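Mandalate racemase/muconate lactonizing enzyme (Unidentified, PDB 4E4U) probably catalyses a racemase- or lactonizing-type reaction of the enolase superfamily, whose members begin by abstracting the proton alpha to a substrate carboxylate. Local coordinates at residues R126-L131 / F330-S335; M337-F342 / T349-E354; R186-C191 / L224-P229. All blocks are in the same frame, centred on the assembly; numbering follows the deposited sequence. Where two conformers were deposited one is given.

The three contacts belong to one barrel domain but sit at different depths. Contact 1 is core: it joins strands 125-130 and 333-335 by backbone hydrogen bonds, with mostly buried side chains around them. Contact 2 lies nearer the surface, where the chain leaving strand 333-335 meets strand 352-354; it touches contact 1 through S127 and W353 and through T129 and M337, and works by aromatic and methyl packing with bridging waters. Contact 3, about 19 Å from contact 1 between centres, lies in the outer layer, where helix 181-198 meets the loop after helix 214-224; apolar groups fill its inner side and a salt bridge its outer one.

Contact 1. Residues R126-L131 / F330-S335; sequences RSYTYL and FLIQES
The carbonyl oxygen of R126 accepts one hydrogen bond across the contact, from Q333 N to R126 O at 2.9 Å; a weaker CA-H...O contact from I332 and the edge of the F330 ring, whose CZ is 3.6 Å from R126 O, crowd round it. The ladder continues in parallel as Y128 N bonds Q333 O and S335 N bonds Y128 O, at 3.2 and 2.7 Å. Beyond it, water 2 links Y130 N to S335 O where direct pairing fails. With chi1 at 74°, the Y128 ring swings across the neighbouring strand, and E334 CA sits 3.8 Å from its centroid, over the face. Tyrosine suits this place because its ring packs while its hydroxyl reaches K164; E334 OE1 is held by L310 N. R126 stretches out fully, letting I332 CD1 lie over one guanidinium face, 3.6 Å from NE. T161 and D203 hold the buried charge, and water 1 joins R126 NH1 to L331 O. This parallel pairing of the first and last barrel strands closes the TIM-like barrel characteristic of the enolase superfamily.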
loop_
_atom_site.group_PDB
_atom_site.type_symbol
_atom_site.label_atom_id
_atom_site.label_comp_id
_atom_site.label_asym_id
_atom_site.label_seq_id
_atom_site.Cartn_x
_atom_site.Cartn_y
_atom_site.Cartn_z
ATOM N N ARG A 126 23.721 30.376 6.231
ATOM C CA ARG A 126 22.635 30.852 7.073
ATOM C C ARG A 126 22.676 30.107 8.407
ATOM O O ARG A 126 22.861 28.888 8.445
ATOM C CB ARG A 126 21.290 30.619 6.380
ATOM C CG ARG A 126 20.104 31.225 7.113
ATOM C CD ARG A 126 18.793 30.778 6.493
ATOM N NE ARG A 126 17.653 31.337 7.212
ATOM C CZ ARG A 126 16.392 30.960 7.032
ATOM N NH1 ARG A 126 16.095 30.012 6.147
ATOM N NH2 ARG A 126 15.424 31.529 7.744
ATOM N N SER A 127 22.506 30.838 9.502
ATOM C CA SER A 127 22.560 30.214 10.816
ATOM C C SER A 127 21.388 30.616 11.704
ATOM O O SER A 127 20.656 31.558 11.402
ATOM C CB SER A 127 23.882 30.531 11.512
ATOM O OG SER A 127 23.902 31.868 11.957
ATOM N N TYR A 128 21.207 29.882 12.794
ATOM C CA TYR A 128 20.217 30.247 13.791
ATOM C C TYR A 128 20.795 29.991 15.160
ATOM O O TYR A 128 21.808 29.304 15.289
ATOM C CB TYR A 128 18.937 29.444 13.619
ATOM C CG TYR A 128 18.987 27.991 14.043
ATOM C CD1 TYR A 128 18.688 27.616 15.351
ATOM C CD2 TYR A 128 19.244 26.989 13.120
ATOM C CE1 TYR A 128 18.670 26.272 15.733
ATOM C CE2 TYR A 128 19.237 25.647 13.493
ATOM C CZ TYR A 128 18.947 25.292 14.797
ATOM O OH TYR A 128 18.924 23.967 15.173
ATOM N N THR A 129 20.147 30.531 16.185
ATOM C CA THR A 129 20.502 30.173 17.547
ATOM C C THR A 129 19.260 29.925 18.394
ATOM O O THR A 129 18.183 30.459 18.114
ATOM C CB THR A 129 21.389 31.253 18.217
ATOM O OG1 THR A 129 21.780 30.813 19.526
ATOM C CG2 THR A 129 20.649 32.586 18.318
ATOM N N TYR A 130 19.409 29.086 19.415
ATOM C CA TYR A 130 18.452 29.059 20.509
ATOM C C TYR A 130 18.414 30.434 21.155
ATOM O O TYR A 130 19.417 31.159 21.178
ATOM C CB TYR A 130 18.889 28.062 21.579
ATOM C CG TYR A 130 18.133 26.756 21.608
ATOM C CD1 TYR A 130 16.771 26.718 21.873
ATOM C CD2 TYR A 130 18.790 25.556 21.391
ATOM C CE1 TYR A 130 16.082 25.522 21.911
ATOM C CE2 TYR A 130 18.113 24.353 21.427
ATOM C CZ TYR A 130 16.755 24.342 21.685
ATOM O OH TYR A 130 16.077 23.145 21.717
ATOM N N LEU A 131 17.256 30.782 21.700
ATOM C CA LEU A 131 17.135 31.974 22.519
ATOM C C LEU A 131 17.677 31.673 23.913
ATOM O O LEU A 131 17.322 30.655 24.526
ATOM C CB LEU A 131 15.672 32.409 22.602
ATOM C CG LEU A 131 15.019 32.732 21.256
ATOM C CD1 LEU A 131 13.544 33.095 21.430
ATOM C CD2 LEU A 131 15.773 33.856 20.557
ATOM N N PHE A 330 21.289 22.372 1.553
ATOM C CA PHE A 330 21.513 22.926 2.880
ATOM C C PHE A 330 20.468 23.986 3.199
ATOM O O PHE A 330 20.243 24.899 2.406
ATOM C CB PHE A 330 22.911 23.543 2.932
ATOM C CG PHE A 330 23.157 24.403 4.142
ATOM C CD1 PHE A 330 23.365 23.833 5.394
ATOM C CD2 PHE A 330 23.204 25.784 4.026
ATOM C CE1 PHE A 330 23.605 24.633 6.512
ATOM C CE2 PHE A 330 23.447 26.582 5.135
ATOM C CZ PHE A 330 23.644 26.009 6.373
ATOM N N LEU A 331 19.849 23.881 4.373
ATOM C CA LEU A 331 18.873 24.877 4.834
ATOM C C LEU A 331 19.485 25.912 5.769
ATOM O O LEU A 331 19.435 27.111 5.499
ATOM C CB LEU A 331 17.704 24.186 5.542
ATOM C CG LEU A 331 16.651 25.064 6.230
ATOM C CD1 LEU A 331 16.002 26.031 5.240
ATOM C CD2 LEU A 331 15.586 24.211 6.912
ATOM N N ILE A 332 20.064 25.453 6.875
ATOM C CA ILE A 332 20.535 26.362 7.917
ATOM C C ILE A 332 21.420 25.579 8.881
ATOM O O ILE A 332 21.273 24.361 9.012
ATOM C CB ILE A 332 19.321 26.990 8.659
ATOM C CG1 ILE A 332 19.698 28.261 9.425
ATOM C CG2 ILE A 332 18.612 25.951 9.537
ATOM C CD1 ILE A 332 18.467 29.040 9.869
ATOM N N GLN A 333 22.332 26.275 9.555
ATOM C CA GLN A 333 23.258 25.643 10.491
ATOM C C GLN A 333 23.020 26.155 11.895
ATOM O O GLN A 333 23.025 27.360 12.133
ATOM C CB GLN A 333 24.709 25.916 10.081
ATOM C CG GLN A 333 25.749 25.514 11.126
ATOM C CD GLN A 333 25.839 24.014 11.346
ATOM O OE1 GLN A 333 26.024 23.247 10.400
ATOM N NE2 GLN A 333 25.715 23.589 12.599
ATOM N N GLU A 334 22.819 25.236 12.830
ATOM C CA GLU A 334 22.658 25.621 14.217
ATOM C C GLU A 334 23.938 26.252 14.730
ATOM O O GLU A 334 25.036 25.704 14.556
ATOM C CB GLU A 334 22.295 24.419 15.089
ATOM C CG GLU A 334 21.991 24.806 16.538
ATOM C CD GLU A 334 21.194 23.751 17.285
ATOM O OE1 GLU A 334 21.222 22.575 16.864
ATOM O OE2 GLU A 334 20.529 24.106 18.285
ATOM N N SER A 335 23.793 27.412 15.356
ATOM C CA SER A 335 24.907 28.088 15.996
ATOM C C SER A 335 24.617 28.272 17.465
ATOM O O SER A 335 23.465 28.428 17.865
ATOM C CB SER A 335 25.159 29.435 15.333
ATOM O OG SER A 335 25.495 29.235 13.981
HETATM O O HOH W 1 17.697 28.724 3.885
HETATM O O HOH W 2 21.762 27.344 19.766
#

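Contact 2. Residues M337-F342 / T349-E354; sequences MTWGGF and TPIRWE
W339, W353 and I351 carry this contact, with T338 as the fourth member. The indole of W339 lies against I351, whose two methyls, the branch CG2 and the terminal CD1, come over the same face: CG2 stands 4.0 Å from the centroid of the five-membered ring, a CH-pi contact, and CD1 reaches 4.1 Å from W339 CD2, nearer the six-membered ring. A branched isoleucine suits the place because it spreads two methyls over a broad flat surface; its other flanks pack on P314, A317 and I321 of helix 314-325. W339 has the left-handed helical backbone conformation (phi 67°), and its CB points toward 349-354.

W353 is used differently. T338 CG2 rests over its six-membered ring, 3.5 Å from the centroid and only 8° off the normal. The torsion of T338 (chi1 62°) sets this methyl anti to the carbonyl carbon, leaving OG1 turned elsewhere, so a small polar residue meets the indole with its apolar branch. The two tryptophan side chains cross at about a right angle and come together at W339 CD1 and W353 CD1, 4.1 Å apart. At its polar corner W353 NE1 bonds S127 OG on strand 125-130, tying the hairpin strand 352-354 to the barrel.

Two waters bridge the backbones. W339 O accepts from waters 3 and 4; water 3 in turn accepts from I351 N at 3.0 Å, and water 4 donates to I351 O at 2.7 Å. M337 O, by contrast, is buried without a partner in the model. The chemistry therefore implies an interface held by dispersion and CH-pi attraction between complementary surfaces, with direct polar bonding between the segments replaced by solvent bridges.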
loop_
_atom_site.group_PDB
_atom_site.type_symbol
_atom_site.label_atom_id
_atom_site.label_comp_id
_atom_site.label_asym_id
_atom_site.label_seq_id
_atom_site.Cartn_x
_atom_site.Cartn_y
_atom_site.Cartn_z
ATOM N N MET A 337 24.739 30.757 19.950
ATOM C CA MET A 337 24.835 32.214 19.892
ATOM C C MET A 337 25.688 32.606 18.687
ATOM O O MET A 337 25.408 32.135 17.585
ATOM C CB MET A 337 25.309 32.793 21.226
ATOM C CG MET A 337 24.294 32.486 22.321
ATOM S SD MET A 337 24.586 33.248 23.905
ATOM C CE MET A 337 26.054 32.385 24.366
ATOM N N THR A 338 26.720 33.426 18.872
ATOM C CA THR A 338 27.556 33.817 17.735
ATOM C C THR A 338 28.977 33.249 17.809
ATOM O O THR A 338 29.915 33.833 17.264
ATOM C CB THR A 338 27.606 35.347 17.554
ATOM O OG1 THR A 338 28.180 35.953 18.716
ATOM C CG2 THR A 338 26.203 35.897 17.349
ATOM N N TRP A 339 29.111 32.109 18.481
ATOM C CA TRP A 339 30.369 31.361 18.583
ATOM C C TRP A 339 31.458 32.081 19.368
ATOM O O TRP A 339 32.649 31.824 19.164
ATOM C CB TRP A 339 30.907 30.951 17.205
ATOM C CG TRP A 339 29.983 30.073 16.412
ATOM C CD1 TRP A 339 29.380 30.382 15.227
ATOM C CD2 TRP A 339 29.568 28.740 16.735
ATOM N NE1 TRP A 339 28.620 29.325 14.791
ATOM C CE2 TRP A 339 28.720 28.298 15.702
ATOM C CE3 TRP A 339 29.834 27.873 17.801
ATOM C CZ2 TRP A 339 28.127 27.034 15.701
ATOM C CZ3 TRP A 339 29.243 26.617 17.802
ATOM C CH2 TRP A 339 28.397 26.211 16.760
ATOM N N GLY A 340 31.055 32.984 20.260
ATOM C CA GLY A 340 31.999 33.644 21.145
ATOM C C GLY A 340 32.189 32.829 22.411
ATOM O O GLY A 340 32.011 31.607 22.411
ATOM N N GLY A 341 32.554 33.502 23.495
ATOM C CA GLY A 341 32.693 32.842 24.780
ATOM C C GLY A 341 33.672 31.685 24.752
ATOM O O GLY A 341 34.716 31.759 24.104
ATOM N N PHE A 342 33.323 30.602 25.438
ATOM C CA PHE A 342 34.230 29.474 25.557
ATOM C C PHE A 342 34.459 28.770 24.214
ATOM O O PHE A 342 35.519 28.192 23.996
ATOM C CB PHE A 342 33.741 28.501 26.636
ATOM C CG PHE A 342 34.762 27.474 27.038
ATOM C CD1 PHE A 342 35.950 27.851 27.652
ATOM C CD2 PHE A 342 34.524 26.125 26.816
ATOM C CE1 PHE A 342 36.885 26.902 28.022
ATOM C CE2 PHE A 342 35.456 25.171 27.186
ATOM C CZ PHE A 342 36.637 25.561 27.790
ATOM N N THR A 349 41.859 29.734 16.341
ATOM C CA THR A 349 41.170 30.657 15.447
ATOM C C THR A 349 39.674 30.381 15.539
ATOM O O THR A 349 39.205 29.354 15.072
ATOM C CB THR A 349 41.616 30.458 13.985
ATOM O OG1 THR A 349 43.016 30.740 13.863
ATOM C CG2 THR A 349 40.836 31.376 13.050
ATOM N N PRO A 350 38.918 31.293 16.160
ATOM C CA PRO A 350 37.477 31.057 16.327
ATOM C C PRO A 350 36.677 30.989 15.030
ATOM O O PRO A 350 37.079 31.515 13.990
ATOM C CB PRO A 350 37.016 32.259 17.161
ATOM C CG PRO A 350 38.103 33.264 17.051
ATOM C CD PRO A 350 39.369 32.467 16.918
ATOM N N ILE A 351 35.532 30.322 15.107
ATOM C CA ILE A 351 34.581 30.290 14.005
ATOM C C ILE A 351 34.077 31.704 13.760
ATOM O O ILE A 351 33.769 32.435 14.705
ATOM C CB ILE A 351 33.413 29.367 14.346
ATOM C CG1 ILE A 351 33.933 27.940 14.517
ATOM C CG2 ILE A 351 32.335 29.432 13.269
ATOM C CD1 ILE A 351 32.942 27.002 15.134
ATOM N N ARG A 352 34.012 32.086 12.490
ATOM C CA ARG A 352 33.620 33.434 12.103
ATOM C C ARG A 352 32.122 33.541 11.813
ATOM O O ARG A 352 31.565 32.761 11.032
ATOM C CB ARG A 352 34.418 33.865 10.876
ATOM C CG ARG A 352 34.199 35.302 10.461
ATOM C CD ARG A 352 35.060 35.647 9.263
ATOM N NE ARG A 352 34.833 37.014 8.816
ATOM C CZ ARG A 352 35.733 37.988 8.898
ATOM N NH1 ARG A 352 36.935 37.750 9.403
ATOM N NH2 ARG A 352 35.427 39.201 8.470
ATOM N N TRP A 353 31.482 34.520 12.445
ATOM C CA TRP A 353 30.046 34.739 12.325
ATOM C C TRP A 353 29.822 36.217 12.043
ATOM O O TRP A 353 30.369 37.076 12.737
ATOM C CB TRP A 353 29.350 34.349 13.634
ATOM C CG TRP A 353 27.844 34.341 13.580
ATOM C CD1 TRP A 353 27.038 33.258 13.375
ATOM C CD2 TRP A 353 26.962 35.464 13.746
ATOM N NE1 TRP A 353 25.719 33.639 13.401
ATOM C CE2 TRP A 353 25.647 34.985 13.627
ATOM C CE3 TRP A 353 27.168 36.828 13.983
ATOM C CZ2 TRP A 353 24.536 35.821 13.734
ATOM C CZ3 TRP A 353 26.060 37.655 14.090
ATOM C CH2 TRP A 353 24.763 37.148 13.970
ATOM N N GLU A 354 29.031 36.515 11.016
ATOM C CA GLU A 354 28.732 37.898 10.648
ATOM C C GLU A 354 27.316 38.044 10.133
ATOM O O GLU A 354 26.925 37.344 9.197
ATOM C CB GLU A 354 29.664 38.374 9.536
ATOM C CG GLU A 354 31.114 38.456 9.889
ATOM C CD GLU A 354 31.941 39.055 8.771
ATOM O OE1 GLU A 354 33.152 39.231 8.978
ATOM O OE2 GLU A 354 31.383 39.340 7.690
HETATM O O HOH W 3 34.511 29.732 17.913
HETATM O O HOH W 4 33.786 33.657 17.093
#

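Contact 3. Residues R186-C191 / L224-P229; sequences RCELFC and LEKYDP
L224 pushes its CD2 methyl into a hollow on helix 181-198, bounded by the sulfur of C191, the CA of E188 and the carbonyl of C187; the methyl lies 3.8 Å from C191 SG. The setting is the outer layer of a beta/alpha barrel, where one helix packs beside the end of the next, 214-224, and the loop leading to strand 231-233. C187, E188 and C191 fall on the same side of their helix, and compact cysteines leave room for the leucine between the helix and F206 of strand 203-206.

Next to this knob comes a flat one. The Y227 ring lies against C191, with C191 CB 3.6 Å from Y227 CD2 and the carbonyl carbon of C191 over the ring centre at a height of 4.2 Å. CG of K226 lies over the opposite face, toward its rim, while E188 CG comes in at the ring's edge, 4.0 Å from CE2. A broad tyrosine thus fills the groove beside the helix and still carries its hydroxyl outward.

There the charges meet. K226 bends at its far end so that NZ makes a salt bridge to E188 OE2 at 2.8 Å, coming from above the carboxylate plane; NZ also bonds the carbonyl of R223, whose side chain pairs with the other oxygen, OE1. Water 5 donates to E188 OE2 at 2.8 Å and is also hydrogen-bonded to Y227 OH, bridging the two.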
loop_
_atom_site.group_PDB
_atom_site.type_symbol
_atom_site.label_atom_id
_atom_site.label_comp_id
_atom_site.label_asym_id
_atom_site.label_seq_id
_atom_site.Cartn_x
_atom_site.Cartn_y
_atom_site.Cartn_z
ATOM N N ARG A 186 0.857 27.810 26.542
ATOM C CA ARG A 186 2.145 28.480 26.669
ATOM C C ARG A 186 2.940 28.376 25.370
ATOM O O ARG A 186 3.583 29.337 24.951
ATOM C CB ARG A 186 2.945 27.894 27.835
ATOM C CG ARG A 186 4.300 28.540 28.031
ATOM C CD ARG A 186 4.989 27.975 29.253
ATOM N NE ARG A 186 5.416 26.595 29.031
ATOM C CZ ARG A 186 5.491 25.665 29.978
ATOM N NH1 ARG A 186 5.131 25.934 31.228
ATOM N NH2 ARG A 186 5.913 24.450 29.675
ATOM N N CYS A 187 2.886 27.215 24.725
ATOM C CA CYS A 187 3.592 27.023 23.459
ATOM C C CYS A 187 3.089 28.010 22.414
ATOM O O CYS A 187 3.874 28.643 21.699
ATOM C CB CYS A 187 3.405 25.596 22.937
ATOM S SG CYS A 187 4.245 24.331 23.898
ATOM N N GLU A 188 1.770 28.152 22.349
ATOM C CA GLU A 188 1.133 29.072 21.423
ATOM C C GLU A 188 1.520 30.517 21.747
ATOM O O GLU A 188 1.805 31.311 20.843
ATOM C CB GLU A 188 -0.383 28.899 21.506
ATOM C CG GLU A 188 -1.090 29.047 20.194
ATOM C CD GLU A 188 -2.589 28.881 20.314
ATOM O OE1 GLU A 188 -3.065 27.970 21.045
ATOM O OE2 GLU A 188 -3.293 29.664 19.658
ATOM N N LEU A 189 1.525 30.857 23.036
ATOM C CA LEU A 189 1.851 32.214 23.478
ATOM C C LEU A 189 3.296 32.596 23.161
ATOM O O LEU A 189 3.565 33.731 22.765
ATOM C CB LEU A 189 1.572 32.378 24.972
ATOM C CG LEU A 189 1.767 33.796 25.507
ATOM C CD1 LEU A 189 0.864 34.778 24.770
ATOM C CD2 LEU A 189 1.501 33.845 26.998
ATOM N N PHE A 190 4.227 31.659 23.335
ATOM C CA PHE A 190 5.613 31.910 22.945
ATOM C C PHE A 190 5.694 32.241 21.460
ATOM O O PHE A 190 6.352 33.208 21.066
ATOM C CB PHE A 190 6.502 30.706 23.252
ATOM C CG PHE A 190 7.225 30.799 24.564
ATOM C CD1 PHE A 190 6.542 30.633 25.767
ATOM C CD2 PHE A 190 8.591 31.028 24.597
ATOM C CE1 PHE A 190 7.214 30.703 26.981
ATOM C CE2 PHE A 190 9.269 31.108 25.804
ATOM C CZ PHE A 190 8.581 30.947 27.000
ATOM N N CYS A 191 5.023 31.449 20.631
ATOM C CA CYS A 191 5.048 31.715 19.198
ATOM C C CYS A 191 4.438 33.074 18.878
ATOM O O CYS A 191 4.970 33.822 18.059
ATOM C CB CYS A 191 4.351 30.604 18.408
ATOM S SG CYS A 191 5.283 29.072 18.385
ATOM N N LEU A 224 -0.031 25.734 16.407
ATOM C CA LEU A 224 1.143 26.483 15.977
ATOM C C LEU A 224 1.071 26.927 14.525
ATOM O O LEU A 224 1.804 27.834 14.118
ATOM C CB LEU A 224 2.416 25.664 16.200
ATOM C CG LEU A 224 2.693 25.252 17.647
ATOM C CD1 LEU A 224 4.057 24.589 17.731
ATOM C CD2 LEU A 224 2.596 26.444 18.603
ATOM N N GLU A 225 0.202 26.296 13.739
ATOM C CA GLU A 225 0.163 26.573 12.303
ATOM C C GLU A 225 -0.061 28.049 11.971
ATOM O O GLU A 225 0.520 28.567 11.020
ATOM C CB GLU A 225 -0.868 25.687 11.593
ATOM C CG GLU A 225 -0.371 24.255 11.408
ATOM C CD GLU A 225 -1.414 23.290 10.864
ATOM O OE1 GLU A 225 -2.576 23.688 10.658
ATOM O OE2 GLU A 225 -1.075 22.108 10.649
ATOM N N LYS A 226 -0.875 28.735 12.768
ATOM C CA LYS A 226 -1.168 30.138 12.484
ATOM C C LYS A 226 0.061 31.045 12.584
ATOM O O LYS A 226 0.035 32.168 12.088
ATOM C CB LYS A 226 -2.285 30.663 13.400
ATOM C CG LYS A 226 -1.901 30.766 14.876
ATOM C CD LYS A 226 -3.046 31.325 15.736
ATOM C CE LYS A 226 -4.118 30.280 16.050
ATOM N NZ LYS A 226 -3.618 29.152 16.911
ATOM N N TYR A 227 1.136 30.557 13.202
ATOM C CA TYR A 227 2.362 31.346 13.299
ATOM C C TYR A 227 3.428 30.941 12.284
ATOM O O TYR A 227 4.533 31.472 12.301
ATOM C CB TYR A 227 2.907 31.329 14.728
ATOM C CG TYR A 227 1.886 31.891 15.677
ATOM C CD1 TYR A 227 1.506 33.227 15.590
ATOM C CD2 TYR A 227 1.262 31.089 16.622
ATOM C CE1 TYR A 227 0.544 33.755 16.427
ATOM C CE2 TYR A 227 0.304 31.616 17.481
ATOM C CZ TYR A 227 -0.048 32.948 17.368
ATOM O OH TYR A 227 -1.005 33.476 18.193
ATOM N N ASP A 228 3.075 30.006 11.401
ATOM C CA ASP A 228 3.939 29.554 10.299
ATOM C C ASP A 228 5.406 29.291 10.678
ATOM O O ASP A 228 6.314 29.857 10.063
ATOM C CB ASP A 228 3.858 30.543 9.122
ATOM C CG ASP A 228 4.498 30.006 7.841
ATOM O OD1 ASP A 228 4.433 28.786 7.575
ATOM O OD2 ASP A 228 5.052 30.820 7.073
ATOM N N PRO A 229 5.649 28.416 11.675
ATOM C CA PRO A 229 7.044 28.093 11.992
ATOM C C PRO A 229 7.724 27.378 10.828
ATOM O O PRO A 229 7.082 26.613 10.082
ATOM C CB PRO A 229 6.944 27.137 13.190
ATOM C CG PRO A 229 5.516 27.083 13.579
ATOM C CD PRO A 229 4.691 27.616 12.458
HETATM O O HOH W 5 -2.581 32.366 19.843
#